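Local coordinates for protein LigF (Sphingobium sp. SYK-6, PDB 4XT0) that cleaves beta-aryl ether bonds of lignin stereospecifically, as a glutathione-dependent beta-etherase of the glutathione S-transferase superfamily, at residues Thr5-Ser10 with Ala59-Gly64; Lys27-Glu32 with Asp79-Ser84; Pro93-Glu98 with Leu188-Tyr193; Arg100-Trp105 with Ser194-Cys199. All blocks are in the same frame, centred on the assembly; numbering follows the deposited sequence.

Contact 1: Thr5-Ser10 with Ala59-Gly64; sequences TLKLYS and ALWHDG
In the thioredoxin-like domain of this glutathione S-transferase relative, strands 6-10 and 59-62, within Thr5-Ser10 and Ala59-Gly64, pair antiparallel inside a mixed sheet, a worked example of how backbone bonds set the register and side chains sort onto two faces. Lys7 and Trp61 form a hydrogen-bonded pair, Trp61 N giving to Lys7 O at 2.8 Å, nearly straight at 171°. Tyr9 and Ala59 form the next, and Asp63 N closes the far end on Thr5 O. One face carries Leu6, Leu8, Leu60 and His62 towards helices 15-26 and 70-80. There Leu60 CD1 reaches across to Leu6 CD2 at 3.8 Å, brought over by a CG anti to its own backbone N (chi1 180°), and Leu6 CD2 also leans on His62 CB. An alanine in place of Leu60 would strip both methyls from Leu6 CD2 and is likely to open a gap against Ile73 and Leu77. On the other face, Lys7 and Trp61 run side by side, the lysine methylenes along the indole, while Lys7 NZ goes on to a salt bridge with Glu32. The Tyr9 ring presents its edge to Trp61, with CE1 3.9 Å from Trp61 CB.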
loop_
_atom_site.group_PDB
_atom_site.type_symbol
_atom_site.label_atom_id
_atom_site.label_comp_id
_atom_site.label_asym_id
_atom_site.label_seq_id
_atom_site.Cartn_x
_atom_site.Cartn_y
_atom_site.Cartn_z
ATOM N N THR A 5 17.156 -16.966 16.908
ATOM C CA THR A 5 16.679 -17.397 15.605
ATOM C C THR A 5 15.838 -16.285 14.977
ATOM O O THR A 5 15.522 -16.332 13.791
ATOM C CB THR A 5 15.852 -18.686 15.701
ATOM O OG1 THR A 5 14.687 -18.450 16.506
ATOM C CG2 THR A 5 16.688 -19.806 16.311
ATOM N N LEU A 6 15.479 -15.294 15.792
ATOM C CA LEU A 6 14.762 -14.106 15.326
ATOM C C LEU A 6 15.610 -12.881 15.593
ATOM O O LEU A 6 16.058 -12.673 16.724
ATOM C CB LEU A 6 13.415 -13.944 16.035
ATOM C CG LEU A 6 12.097 -14.489 15.499
ATOM C CD1 LEU A 6 10.982 -14.076 16.465
ATOM C CD2 LEU A 6 11.810 -13.993 14.085
ATOM N N LYS A 7 15.825 -12.077 14.557
ATOM C CA LYS A 7 16.538 -10.804 14.685
ATOM C C LYS A 7 15.774 -9.715 13.946
ATOM O O LYS A 7 15.285 -9.951 12.838
ATOM C CB LYS A 7 17.962 -10.908 14.132
ATOM C CG LYS A 7 18.806 -11.974 14.812
ATOM C CD LYS A 7 20.190 -12.081 14.178
ATOM C CE LYS A 7 20.937 -13.305 14.698
ATOM N NZ LYS A 7 20.991 -13.311 16.199
ATOM N N LEU A 8 15.645 -8.539 14.563
ATOM C CA LEU A 8 15.060 -7.387 13.877
ATOM C C LEU A 8 16.097 -6.275 13.706
ATOM O O LEU A 8 16.692 -5.812 14.676
ATOM C CB LEU A 8 13.848 -6.828 14.631
ATOM C CG LEU A 8 13.138 -5.720 13.837
ATOM C CD1 LEU A 8 12.356 -6.325 12.648
ATOM C CD2 LEU A 8 12.223 -4.853 14.696
ATOM N N TYR A 9 16.279 -5.846 12.464
ATOM C CA TYR A 9 17.160 -4.742 12.109
ATOM C C TYR A 9 16.317 -3.501 11.880
ATOM O O TYR A 9 15.470 -3.503 10.978
ATOM C CB TYR A 9 17.949 -5.088 10.848
ATOM C CG TYR A 9 18.853 -6.274 11.030
ATOM C CD1 TYR A 9 18.404 -7.564 10.780
ATOM C CD2 TYR A 9 20.161 -6.103 11.471
ATOM C CE1 TYR A 9 19.235 -8.654 10.957
ATOM C CE2 TYR A 9 20.996 -7.184 11.648
ATOM C CZ TYR A 9 20.528 -8.454 11.390
ATOM O OH TYR A 9 21.358 -9.527 11.571
ATOM N N SER A 10 16.507 -2.454 12.682
ATOM C CA SER A 10 15.615 -1.290 12.569
ATOM C C SER A 10 16.185 -0.035 13.216
ATOM O O SER A 10 17.257 -0.079 13.830
ATOM C CB SER A 10 14.248 -1.599 13.200
ATOM O OG SER A 10 14.248 -1.291 14.591
ATOM N N ALA A 59 14.020 -4.845 8.714
ATOM C CA ALA A 59 14.218 -6.134 8.074
ATOM C C ALA A 59 14.208 -7.194 9.175
ATOM O O ALA A 59 14.846 -7.015 10.208
ATOM C CB ALA A 59 15.535 -6.151 7.266
ATOM N N LEU A 60 13.436 -8.262 8.982
ATOM C CA LEU A 60 13.412 -9.361 9.954
ATOM C C LEU A 60 14.207 -10.539 9.446
ATOM O O LEU A 60 14.012 -10.984 8.320
ATOM C CB LEU A 60 11.985 -9.831 10.250
ATOM C CG LEU A 60 11.900 -10.993 11.263
ATOM C CD1 LEU A 60 11.926 -10.421 12.686
ATOM C CD2 LEU A 60 10.651 -11.852 11.054
ATOM N N TRP A 61 15.089 -11.055 10.292
ATOM C CA TRP A 61 15.855 -12.259 9.978
ATOM C C TRP A 61 15.291 -13.408 10.809
ATOM O O TRP A 61 15.196 -13.309 12.040
ATOM C CB TRP A 61 17.339 -12.024 10.282
ATOM C CG TRP A 61 18.304 -13.099 9.861
ATOM C CD1 TRP A 61 19.055 -13.121 8.718
ATOM C CD2 TRP A 61 18.678 -14.270 10.607
ATOM N NE1 TRP A 61 19.857 -14.235 8.702
ATOM C CE2 TRP A 61 19.647 -14.956 9.847
ATOM C CE3 TRP A 61 18.289 -14.800 11.842
ATOM C CZ2 TRP A 61 20.230 -16.154 10.281
ATOM C CZ3 TRP A 61 18.866 -15.989 12.271
ATOM C CH2 TRP A 61 19.819 -16.655 11.490
ATOM N N HIS A 62 14.884 -14.484 10.147
ATOM C CA HIS A 62 14.295 -15.609 10.870
ATOM C C HIS A 62 14.836 -16.907 10.296
ATOM O O HIS A 62 14.464 -17.319 9.196
ATOM C CB HIS A 62 12.762 -15.555 10.817
ATOM C CG HIS A 62 12.090 -16.720 11.485
ATOM N ND1 HIS A 62 10.867 -17.197 11.078
ATOM C CD2 HIS A 62 12.479 -17.498 12.523
ATOM C CE1 HIS A 62 10.523 -18.229 11.838
ATOM N NE2 HIS A 62 11.488 -18.433 12.719
ATOM N N ASP A 63 15.771 -17.506 11.034
ATOM C CA ASP A 63 16.403 -18.761 10.649
ATOM C C ASP A 63 17.057 -18.687 9.277
ATOM O O ASP A 63 17.009 -19.647 8.512
ATOM C CB ASP A 63 15.384 -19.898 10.667
ATOM C CG ASP A 63 15.097 -20.400 12.064
ATOM O OD1 ASP A 63 16.019 -20.378 12.901
ATOM O OD2 ASP A 63 13.951 -20.822 12.320
ATOM N N GLY A 64 17.660 -17.548 8.959
ATOM C CA GLY A 64 18.346 -17.402 7.685
ATOM C C GLY A 64 17.501 -16.779 6.584
ATOM O O GLY A 64 17.996 -16.493 5.498
#

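Contact 2: Lys27-Glu32 with Asp79-Ser84; sequences KGLEFE and DVFPES
Lys27 and Ser84 bring the two backbones to 5.3 Å between their CA atoms, where Gly28, with positive phi, ends helix 15-26 in a Schellman motif and Phe81-Ser84 folds into a type I beta turn just beyond helix 70-80. Side chains then show how one lysine can clasp a turn. Bends at chi3 (70°) and chi4 (55°) curl the Lys27 chain back, carrying NZ in between two carbonyls of that turn. The stronger bond runs from Lys27 NZ to Ser84 O, 2.9 Å long and in the carbonyl plane. A second, weak one reaches Phe81 O, the same oxygen that receives Ser84 N within the turn. The ammonium has a further mate in Glu78, whose carboxylate forms a salt bridge with it, so its charge is countered while its protons help fix the turn.

Beside this polar grip lies a small apolar one. Leu29 crosses Phe81 at a slant and brings both methyls to the ring: CD2 stands over one face, 4.0 Å from the centroid in a CH-pi contact, and CD1 approaches Phe81 CD2 at 3.7 Å. Val80 CG1 lies over the opposite face, so that the phenyl is sandwiched between aliphatic groups. Leu29 CD2 also passes 3.9 Å from Ser84 OG.

The whole belongs to the edge of the thioredoxin-like domain of the glutathione S-transferase fold, where the loop leaving its first helix is fastened to the turn that follows its last.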
loop_
_atom_site.group_PDB
_atom_site.type_symbol
_atom_site.label_atom_id
_atom_site.label_comp_id
_atom_site.label_asym_id
_atom_site.label_seq_id
_atom_site.Cartn_x
_atom_site.Cartn_y
_atom_site.Cartn_z
ATOM N N LYS A 27 3.772 -9.899 21.340
ATOM C CA LYS A 27 3.616 -11.356 21.245
ATOM C C LYS A 27 4.576 -12.099 22.173
ATOM O O LYS A 27 4.575 -13.334 22.248
ATOM C CB LYS A 27 3.790 -11.792 19.787
ATOM C CG LYS A 27 2.668 -11.215 18.905
ATOM C CD LYS A 27 2.727 -11.753 17.463
ATOM C CE LYS A 27 2.349 -13.225 17.399
ATOM N NZ LYS A 27 1.007 -13.518 18.017
ATOM N N GLY A 28 5.372 -11.333 22.910
ATOM C CA GLY A 28 6.286 -11.901 23.886
ATOM C C GLY A 28 7.385 -12.713 23.229
ATOM O O GLY A 28 7.983 -13.574 23.858
ATOM N N LEU A 29 7.658 -12.427 21.965
ATOM C CA LEU A 29 8.654 -13.185 21.212
ATOM C C LEU A 29 10.074 -12.763 21.569
ATOM O O LEU A 29 10.378 -11.572 21.631
ATOM C CB LEU A 29 8.427 -13.016 19.706
ATOM C CG LEU A 29 7.191 -13.744 19.170
ATOM C CD1 LEU A 29 6.861 -13.311 17.760
ATOM C CD2 LEU A 29 7.421 -15.255 19.213
ATOM N N GLU A 30 10.941 -13.748 21.795
ATOM C CA GLU A 30 12.359 -13.483 22.009
ATOM C C GLU A 30 13.063 -13.212 20.670
ATOM O O GLU A 30 12.861 -13.930 19.684
ATOM C CB GLU A 30 13.016 -14.655 22.744
ATOM C CG GLU A 30 14.291 -14.283 23.464
ATOM C CD GLU A 30 14.906 -15.467 24.190
ATOM O OE1 GLU A 30 14.211 -16.500 24.332
ATOM O OE2 GLU A 30 16.079 -15.364 24.617
ATOM N N PHE A 31 13.873 -12.163 20.641
ATOM C CA PHE A 31 14.545 -11.745 19.422
ATOM C C PHE A 31 15.727 -10.862 19.760
ATOM O O PHE A 31 15.750 -10.231 20.818
ATOM C CB PHE A 31 13.589 -10.992 18.489
ATOM C CG PHE A 31 13.191 -9.612 18.985
ATOM C CD1 PHE A 31 12.237 -9.460 19.987
ATOM C CD2 PHE A 31 13.763 -8.470 18.434
ATOM C CE1 PHE A 31 11.859 -8.188 20.440
ATOM C CE2 PHE A 31 13.398 -7.200 18.873
ATOM C CZ PHE A 31 12.444 -7.056 19.877
ATOM N N GLU A 32 16.704 -10.816 18.859
ATOM C CA GLU A 32 17.802 -9.873 18.996
ATOM C C GLU A 32 17.401 -8.540 18.362
ATOM O O GLU A 32 17.076 -8.457 17.173
ATOM C CB GLU A 32 19.089 -10.419 18.356
ATOM C CG GLU A 32 20.314 -9.584 18.685
ATOM C CD GLU A 32 21.550 -9.982 17.884
ATOM O OE1 GLU A 32 21.518 -11.020 17.186
ATOM O OE2 GLU A 32 22.558 -9.248 17.954
ATOM N N ASP A 79 1.367 -14.955 11.122
ATOM C CA ASP A 79 1.235 -16.197 10.337
ATOM C C ASP A 79 2.037 -17.333 10.991
ATOM O O ASP A 79 1.605 -18.491 11.016
ATOM C CB ASP A 79 1.737 -16.002 8.894
ATOM C CG ASP A 79 0.715 -15.297 7.981
ATOM O OD1 ASP A 79 -0.487 -15.224 8.334
ATOM O OD2 ASP A 79 1.124 -14.826 6.892
ATOM N N VAL A 80 3.215 -16.994 11.506
ATOM C CA VAL A 80 4.155 -18.000 12.010
ATOM C C VAL A 80 3.988 -18.287 13.511
ATOM O O VAL A 80 4.145 -19.427 13.969
ATOM C CB VAL A 80 5.609 -17.551 11.725
ATOM C CG1 VAL A 80 6.612 -18.494 12.370
ATOM C CG2 VAL A 80 5.849 -17.464 10.186
ATOM N N PHE A 81 3.671 -17.261 14.290
ATOM C CA PHE A 81 3.483 -17.468 15.729
ATOM C C PHE A 81 2.072 -17.076 16.184
ATOM O O PHE A 81 1.929 -16.190 17.037
ATOM C CB PHE A 81 4.511 -16.665 16.532
ATOM C CG PHE A 81 5.946 -16.878 16.095
ATOM C CD1 PHE A 81 6.675 -17.953 16.576
ATOM C CD2 PHE A 81 6.564 -15.988 15.217
ATOM C CE1 PHE A 81 8.004 -18.156 16.187
ATOM C CE2 PHE A 81 7.893 -16.176 14.830
ATOM C CZ PHE A 81 8.609 -17.262 15.313
ATOM N N PRO A 82 1.029 -17.719 15.626
ATOM C CA PRO A 82 -0.327 -17.289 15.991
ATOM C C PRO A 82 -0.639 -17.553 17.457
ATOM O O PRO A 82 -1.497 -16.880 18.008
ATOM C CB PRO A 82 -1.228 -18.129 15.079
ATOM C CG PRO A 82 -0.443 -19.354 14.801
ATOM C CD PRO A 82 1.002 -18.878 14.717
ATOM N N GLU A 83 0.079 -18.481 18.084
ATOM C CA GLU A 83 -0.204 -18.835 19.469
ATOM C C GLU A 83 0.752 -18.205 20.477
ATOM O O GLU A 83 0.848 -18.682 21.600
ATOM C CB GLU A 83 -0.184 -20.356 19.624
ATOM C CG GLU A 83 -1.232 -21.036 18.761
ATOM C CD GLU A 83 -1.405 -22.518 19.106
ATOM O OE1 GLU A 83 -0.605 -23.050 19.911
ATOM O OE2 GLU A 83 -2.346 -23.148 18.575
ATOM N N SER A 84 1.453 -17.141 20.091
ATOM C CA SER A 84 2.405 -16.508 21.011
ATOM C C SER A 84 1.892 -15.172 21.532
ATOM O O SER A 84 1.664 -14.259 20.744
ATOM C CB SER A 84 3.756 -16.275 20.335
ATOM O OG SER A 84 4.302 -17.489 19.857
#

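Contact 3: Pro93-Glu98 with Leu188-Tyr193; sequences PFKRAE and LVDTGY
With chi1 at -63° and a bend at chi2 (-64°), the Lys95 chain swings off helix 93-121 and then runs straight to its amino group, meeting Asp190, whose CG sits between its own backbone N and carbonyl carbon. The two side chains cross at about a right angle. Lys95 NZ reaches Asp190 OD1 at 2.9 Å in a salt bridge, approaching on the syn side but 27° out of the carboxylate plane. The principle illustrated is that a lysine works with its whole length: Lys95 CG packs on Thr191 CG2 at 3.6 Å, and Lys95 CD lies 3.9 Å from Val189 CG1. An alanine at Lys95 would remove this chain beyond CB and would probably leave the Asp190 carboxylate without its charge partner and Thr191 CG2 without the Lys95 CG methylene it packs on.

One turn further along, Glu98 extends past Val189 in the opposite direction and works through water. Its OE2 accepts from two waters, one of which also donates to Leu188 O, while the other accepts from Asp190 N at 2.9 Å. The carboxylate thus holds the loop at two backbone points without touching either directly.

Val189-Gly192 is a type I turn in the loop joining helix 161-182 to helix 195-204. Val189 rests on Met99 and Trp102 of helix 93-121, and Leu188 tucks against helix 161-182, while Pro93 and Ala97 face the second subunit.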
loop_
_atom_site.group_PDB
_atom_site.type_symbol
_atom_site.label_atom_id
_atom_site.label_comp_id
_atom_site.label_asym_id
_atom_site.label_seq_id
_atom_site.Cartn_x
_atom_site.Cartn_y
_atom_site.Cartn_z
ATOM N N PRO A 93 -12.778 -13.097 9.773
ATOM C CA PRO A 93 -12.169 -12.596 8.523
ATOM C C PRO A 93 -12.704 -11.257 8.014
ATOM O O PRO A 93 -11.962 -10.538 7.329
ATOM C CB PRO A 93 -12.468 -13.706 7.497
ATOM C CG PRO A 93 -13.501 -14.565 8.117
ATOM C CD PRO A 93 -13.418 -14.414 9.605
ATOM N N PHE A 94 -13.960 -10.927 8.296
ATOM C CA PHE A 94 -14.468 -9.624 7.891
ATOM C C PHE A 94 -13.761 -8.507 8.678
ATOM O O PHE A 94 -13.422 -7.456 8.118
ATOM C CB PHE A 94 -15.983 -9.532 8.079
ATOM C CG PHE A 94 -16.544 -8.163 7.770
ATOM C CD1 PHE A 94 -16.597 -7.701 6.459
ATOM C CD2 PHE A 94 -17.036 -7.345 8.781
ATOM C CE1 PHE A 94 -17.114 -6.433 6.162
ATOM C CE2 PHE A 94 -17.561 -6.079 8.493
ATOM C CZ PHE A 94 -17.597 -5.625 7.178
ATOM N N LYS A 95 -13.500 -8.760 9.962
ATOM C CA LYS A 95 -12.800 -7.785 10.811
ATOM C C LYS A 95 -11.315 -7.725 10.444
ATOM O O LYS A 95 -10.718 -6.657 10.494
ATOM C CB LYS A 95 -12.981 -8.120 12.294
ATOM C CG LYS A 95 -14.447 -8.042 12.756
ATOM C CD LYS A 95 -14.972 -6.613 12.634
ATOM C CE LYS A 95 -16.456 -6.540 13.026
ATOM N NZ LYS A 95 -16.911 -5.135 13.029
ATOM N N ARG A 96 -10.737 -8.867 10.068
ATOM C CA ARG A 96 -9.349 -8.897 9.604
ATOM C C ARG A 96 -9.213 -8.118 8.288
ATOM O O ARG A 96 -8.199 -7.462 8.061
ATOM C CB ARG A 96 -8.840 -10.341 9.429
ATOM C CG ARG A 96 -7.330 -10.426 9.145
ATOM C CD ARG A 96 -6.809 -11.871 9.013
ATOM N NE ARG A 96 -6.887 -12.602 10.275
ATOM C CZ ARG A 96 -6.333 -13.794 10.494
ATOM N NH1 ARG A 96 -5.647 -14.413 9.539
ATOM N NH2 ARG A 96 -6.476 -14.372 11.668
ATOM N N ALA A 97 -10.239 -8.168 7.434
ATOM C CA ALA A 97 -10.261 -7.347 6.216
ATOM C C ALA A 97 -10.267 -5.853 6.544
ATOM O O ALA A 97 -9.528 -5.058 5.953
ATOM C CB ALA A 97 -11.482 -7.700 5.336
ATOM N N GLU A 98 -11.119 -5.470 7.480
ATOM C CA GLU A 98 -11.195 -4.080 7.910
ATOM C C GLU A 98 -9.844 -3.614 8.474
ATOM O O GLU A 98 -9.407 -2.491 8.217
ATOM C CB GLU A 98 -12.309 -3.938 8.949
ATOM C CG GLU A 98 -12.603 -2.551 9.386
ATOM C CD GLU A 98 -13.857 -2.484 10.236
ATOM O OE1 GLU A 98 -14.801 -3.268 9.965
ATOM O OE2 GLU A 98 -13.884 -1.659 11.180
ATOM N N LEU A 188 -9.089 0.869 16.411
ATOM C CA LEU A 188 -9.536 1.155 15.047
ATOM C C LEU A 188 -10.555 0.118 14.528
ATOM O O LEU A 188 -11.514 0.492 13.854
ATOM C CB LEU A 188 -8.336 1.272 14.107
ATOM C CG LEU A 188 -7.522 2.542 14.395
ATOM C CD1 LEU A 188 -6.192 2.547 13.652
ATOM C CD2 LEU A 188 -8.329 3.801 14.071
ATOM N N VAL A 189 -10.369 -1.159 14.868
ATOM C CA VAL A 189 -11.367 -2.208 14.555
ATOM C C VAL A 189 -12.045 -2.621 15.861
ATOM O O VAL A 189 -11.364 -2.828 16.869
ATOM C CB VAL A 189 -10.709 -3.443 13.877
ATOM C CG1 VAL A 189 -11.773 -4.461 13.397
ATOM C CG2 VAL A 189 -9.806 -2.986 12.708
ATOM N N ASP A 190 -13.369 -2.758 15.856
ATOM C CA ASP A 190 -14.103 -2.823 17.122
ATOM C C ASP A 190 -13.962 -4.171 17.836
ATOM O O ASP A 190 -14.486 -4.350 18.927
ATOM C CB ASP A 190 -15.597 -2.470 16.927
ATOM C CG ASP A 190 -16.333 -3.389 15.933
ATOM O OD1 ASP A 190 -15.853 -4.501 15.617
ATOM O OD2 ASP A 190 -17.445 -2.997 15.505
ATOM N N THR A 191 -13.249 -5.110 17.221
ATOM C CA THR A 191 -12.891 -6.364 17.895
ATOM C C THR A 191 -11.707 -6.159 18.850
ATOM O O THR A 191 -11.321 -7.073 19.585
ATOM C CB THR A 191 -12.520 -7.477 16.892
ATOM O OG1 THR A 191 -11.714 -6.920 15.843
ATOM C CG2 THR A 191 -13.781 -8.092 16.295
ATOM N N GLY A 192 -11.126 -4.963 18.825
ATOM C CA GLY A 192 -10.070 -4.625 19.765
ATOM C C GLY A 192 -8.706 -4.428 19.127
ATOM O O GLY A 192 -8.564 -4.422 17.903
ATOM N N TYR A 193 -7.703 -4.265 19.978
ATOM C CA TYR A 193 -6.342 -3.940 19.570
ATOM C C TYR A 193 -5.794 -4.888 18.522
ATOM O O TYR A 193 -5.864 -6.109 18.691
ATOM C CB TYR A 193 -5.459 -3.964 20.806
ATOM C CG TYR A 193 -4.015 -3.559 20.636
ATOM C CD1 TYR A 193 -3.665 -2.230 20.443
ATOM C CD2 TYR A 193 -2.995 -4.504 20.748
ATOM C CE1 TYR A 193 -2.334 -1.843 20.342
ATOM C CE2 TYR A 193 -1.654 -4.133 20.656
ATOM C CZ TYR A 193 -1.335 -2.798 20.456
ATOM O OH TYR A 193 -0.025 -2.395 20.389
HETATM O O HOH W 1 -12.582 0.566 11.646
HETATM O O HOH W 2 -14.783 -1.746 13.554
#

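Contact 4: Arg100-Trp105 with Ser194-Cys199; sequences RVWTKW and SLADIC
Thr103 and Ala196 mark the close part of this contact, their CA atoms 5.2 Å apart where helices 100-105 and 195-199 run side by side at 17°, with axes 8.4 Å apart. The small side chains of Ala196, Thr103 and Cys199 are consistent with such an approach. Ala196 CB meets Trp102 CB at 3.6 Å, and the indole beyond leads away towards helix 161-182. Thr103 turns its methyl to the neighbour, since CG2 stands anti to the carbonyl carbon: it lies 3.7 Å from Ala196 CA and 3.7 Å from Cys199 SG, and also touches Leu195 O.

Away from helix 195-199 the contact gives out, and the far flank of helix 100-105 turns to charged partners and the second subunit. Lys104 takes no part in the helix packing and makes a salt bridge to Glu69 of the second subunit; Arg100 points away and is bridged to Glu75 of its own chain and to Asp79 of the second subunit.

At the start of helix 195-204, Ser194 and Asp197 make a capping box: Ala196 N gives to Ser194 OG at 3.0 Å, and Ser194 N to the anti lone pair of Asp197 OD2. The chemistry implies a division of labour: methyl, methylene and thiol groups seat the two helices, while the polar groups tie the helix start and the subunit interface.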
loop_
_atom_site.group_PDB
_atom_site.type_symbol
_atom_site.label_atom_id
_atom_site.label_comp_id
_atom_site.label_asym_id
_atom_site.label_seq_id
_atom_site.Cartn_x
_atom_site.Cartn_y
_atom_site.Cartn_z
ATOM N N ARG A 100 -6.864 -4.705 7.534
ATOM C CA ARG A 100 -5.953 -4.506 6.404
ATOM C C ARG A 100 -6.248 -3.222 5.662
ATOM O O ARG A 100 -5.330 -2.628 5.107
ATOM C CB ARG A 100 -6.006 -5.689 5.409
ATOM C CG ARG A 100 -5.529 -6.996 6.009
ATOM C CD ARG A 100 -5.254 -8.106 4.949
ATOM N NE ARG A 100 -4.538 -9.168 5.660
ATOM C CZ ARG A 100 -5.012 -10.386 5.888
ATOM N NH1 ARG A 100 -6.192 -10.751 5.399
ATOM N NH2 ARG A 100 -4.286 -11.247 6.592
ATOM N N VAL A 101 -7.516 -2.799 5.628
ATOM C CA VAL A 101 -7.848 -1.512 5.022
ATOM C C VAL A 101 -7.085 -0.416 5.785
ATOM O O VAL A 101 -6.515 0.488 5.176
ATOM C CB VAL A 101 -9.371 -1.230 5.026
ATOM C CG1 VAL A 101 -9.661 0.208 4.553
ATOM C CG2 VAL A 101 -10.101 -2.226 4.112
ATOM N N TRP A 102 -7.047 -0.519 7.115
ATOM C CA TRP A 102 -6.286 0.444 7.927
ATOM C C TRP A 102 -4.789 0.356 7.704
ATOM O O TRP A 102 -4.111 1.387 7.663
ATOM C CB TRP A 102 -6.556 0.252 9.435
ATOM C CG TRP A 102 -7.827 0.888 9.901
ATOM C CD1 TRP A 102 -8.962 0.248 10.285
ATOM C CD2 TRP A 102 -8.081 2.287 10.024
ATOM N NE1 TRP A 102 -9.918 1.159 10.644
ATOM C CE2 TRP A 102 -9.414 2.421 10.485
ATOM C CE3 TRP A 102 -7.333 3.445 9.790
ATOM C CZ2 TRP A 102 -10.000 3.664 10.726
ATOM C CZ3 TRP A 102 -7.921 4.684 10.026
ATOM C CH2 TRP A 102 -9.240 4.780 10.492
ATOM N N THR A 103 -4.249 -0.865 7.633
ATOM C CA THR A 103 -2.798 -0.987 7.575
ATOM C C THR A 103 -2.298 -0.554 6.194
ATOM O O THR A 103 -1.253 0.071 6.082
ATOM C CB THR A 103 -2.298 -2.425 7.924
ATOM O OG1 THR A 103 -2.828 -3.395 7.012
ATOM C CG2 THR A 103 -2.676 -2.803 9.376
ATOM N N LYS A 104 -3.043 -0.864 5.141
ATOM C CA LYS A 104 -2.603 -0.467 3.813
ATOM C C LYS A 104 -2.805 1.043 3.628
ATOM O O LYS A 104 -2.073 1.683 2.880
ATOM C CB LYS A 104 -3.332 -1.272 2.728
ATOM C CG LYS A 104 -4.765 -0.793 2.413
ATOM C CD LYS A 104 -5.518 -1.905 1.658
ATOM C CE LYS A 104 -4.864 -2.228 0.299
ATOM N NZ LYS A 104 -5.082 -1.082 -0.685
ATOM N N TRP A 105 -3.766 1.622 4.341
ATOM C CA TRP A 105 -3.949 3.065 4.293
ATOM C C TRP A 105 -2.757 3.787 4.935
ATOM O O TRP A 105 -2.376 4.863 4.500
ATOM C CB TRP A 105 -5.246 3.460 4.982
ATOM C CG TRP A 105 -5.502 4.925 5.032
ATOM C CD1 TRP A 105 -5.959 5.723 4.022
ATOM C CD2 TRP A 105 -5.360 5.756 6.180
ATOM N NE1 TRP A 105 -6.098 7.018 4.473
ATOM C CE2 TRP A 105 -5.742 7.065 5.797
ATOM C CE3 TRP A 105 -4.945 5.537 7.498
ATOM C CZ2 TRP A 105 -5.710 8.143 6.682
ATOM C CZ3 TRP A 105 -4.922 6.608 8.380
ATOM C CH2 TRP A 105 -5.304 7.895 7.965
ATOM N N SER A 194 -5.240 -4.331 17.441
ATOM C CA SER A 194 -4.785 -5.154 16.328
ATOM C C SER A 194 -3.610 -4.482 15.637
ATOM O O SER A 194 -3.177 -3.392 16.038
ATOM C CB SER A 194 -5.924 -5.387 15.327
ATOM O OG SER A 194 -6.139 -4.232 14.506
ATOM N N LEU A 195 -3.093 -5.149 14.609
ATOM C CA LEU A 195 -2.076 -4.572 13.724
ATOM C C LEU A 195 -2.518 -3.210 13.147
ATOM O O LEU A 195 -1.670 -2.372 12.863
ATOM C CB LEU A 195 -1.744 -5.531 12.567
ATOM C CG LEU A 195 -1.137 -6.895 12.929
ATOM C CD1 LEU A 195 -0.773 -7.652 11.651
ATOM C CD2 LEU A 195 0.073 -6.746 13.861
ATOM N N ALA A 196 -3.826 -2.992 12.978
ATOM C CA ALA A 196 -4.310 -1.667 12.549
ATOM C C ALA A 196 -3.854 -0.577 13.502
ATOM O O ALA A 196 -3.353 0.475 13.065
ATOM C CB ALA A 196 -5.840 -1.634 12.446
ATOM N N ASP A 197 -4.067 -0.801 14.799
ATOM C CA ASP A 197 -3.649 0.181 15.798
ATOM C C ASP A 197 -2.136 0.368 15.788
ATOM O O ASP A 197 -1.649 1.497 15.802
ATOM C CB ASP A 197 -4.145 -0.223 17.193
ATOM C CG ASP A 197 -5.653 -0.413 17.222
ATOM O OD1 ASP A 197 -6.387 0.612 17.213
ATOM O OD2 ASP A 197 -6.106 -1.583 17.213
ATOM N N ILE A 198 -1.396 -0.737 15.733
ATOM C CA ILE A 198 0.067 -0.685 15.763
ATOM C C ILE A 198 0.633 0.101 14.560
ATOM O O ILE A 198 1.470 0.998 14.723
ATOM C CB ILE A 198 0.667 -2.127 15.796
ATOM C CG1 ILE A 198 0.507 -2.744 17.185
ATOM C CG2 ILE A 198 2.135 -2.125 15.393
ATOM C CD1 ILE A 198 0.825 -4.257 17.205
ATOM N N CYS A 199 0.145 -0.207 13.362
ATOM C CA CYS A 199 0.669 0.439 12.154
ATOM C C CYS A 199 0.355 1.935 12.147
ATOM O O CYS A 199 1.183 2.747 11.726
ATOM C CB CYS A 199 0.110 -0.233 10.894
ATOM S SG CYS A 199 0.707 -1.953 10.622
#

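Overall arrangement
From the N terminus, the first strand at Thr5-Ser10 leads through a helix to Lys27-Glu32, and both find their partners later in the chain, so contacts 1 and 2 cross: contact 1 joins the first strand to strand 59-62, before strand 65-68 completes the sheet, and contact 2 brings in the end of helix 70-80. They touch where Leu6 O meets Glu32 N. The chain then enters the helical domain, where contacts 3 and 4 cross in turn, successive parts of helix 93-121 meeting successive parts of 188-199. Asp197 OD1 joins them by a probable hydrogen bond from Leu188 N. Neither pair nests, and the two follow in series; contacts 2, 3 and 4 also reach the second subunit.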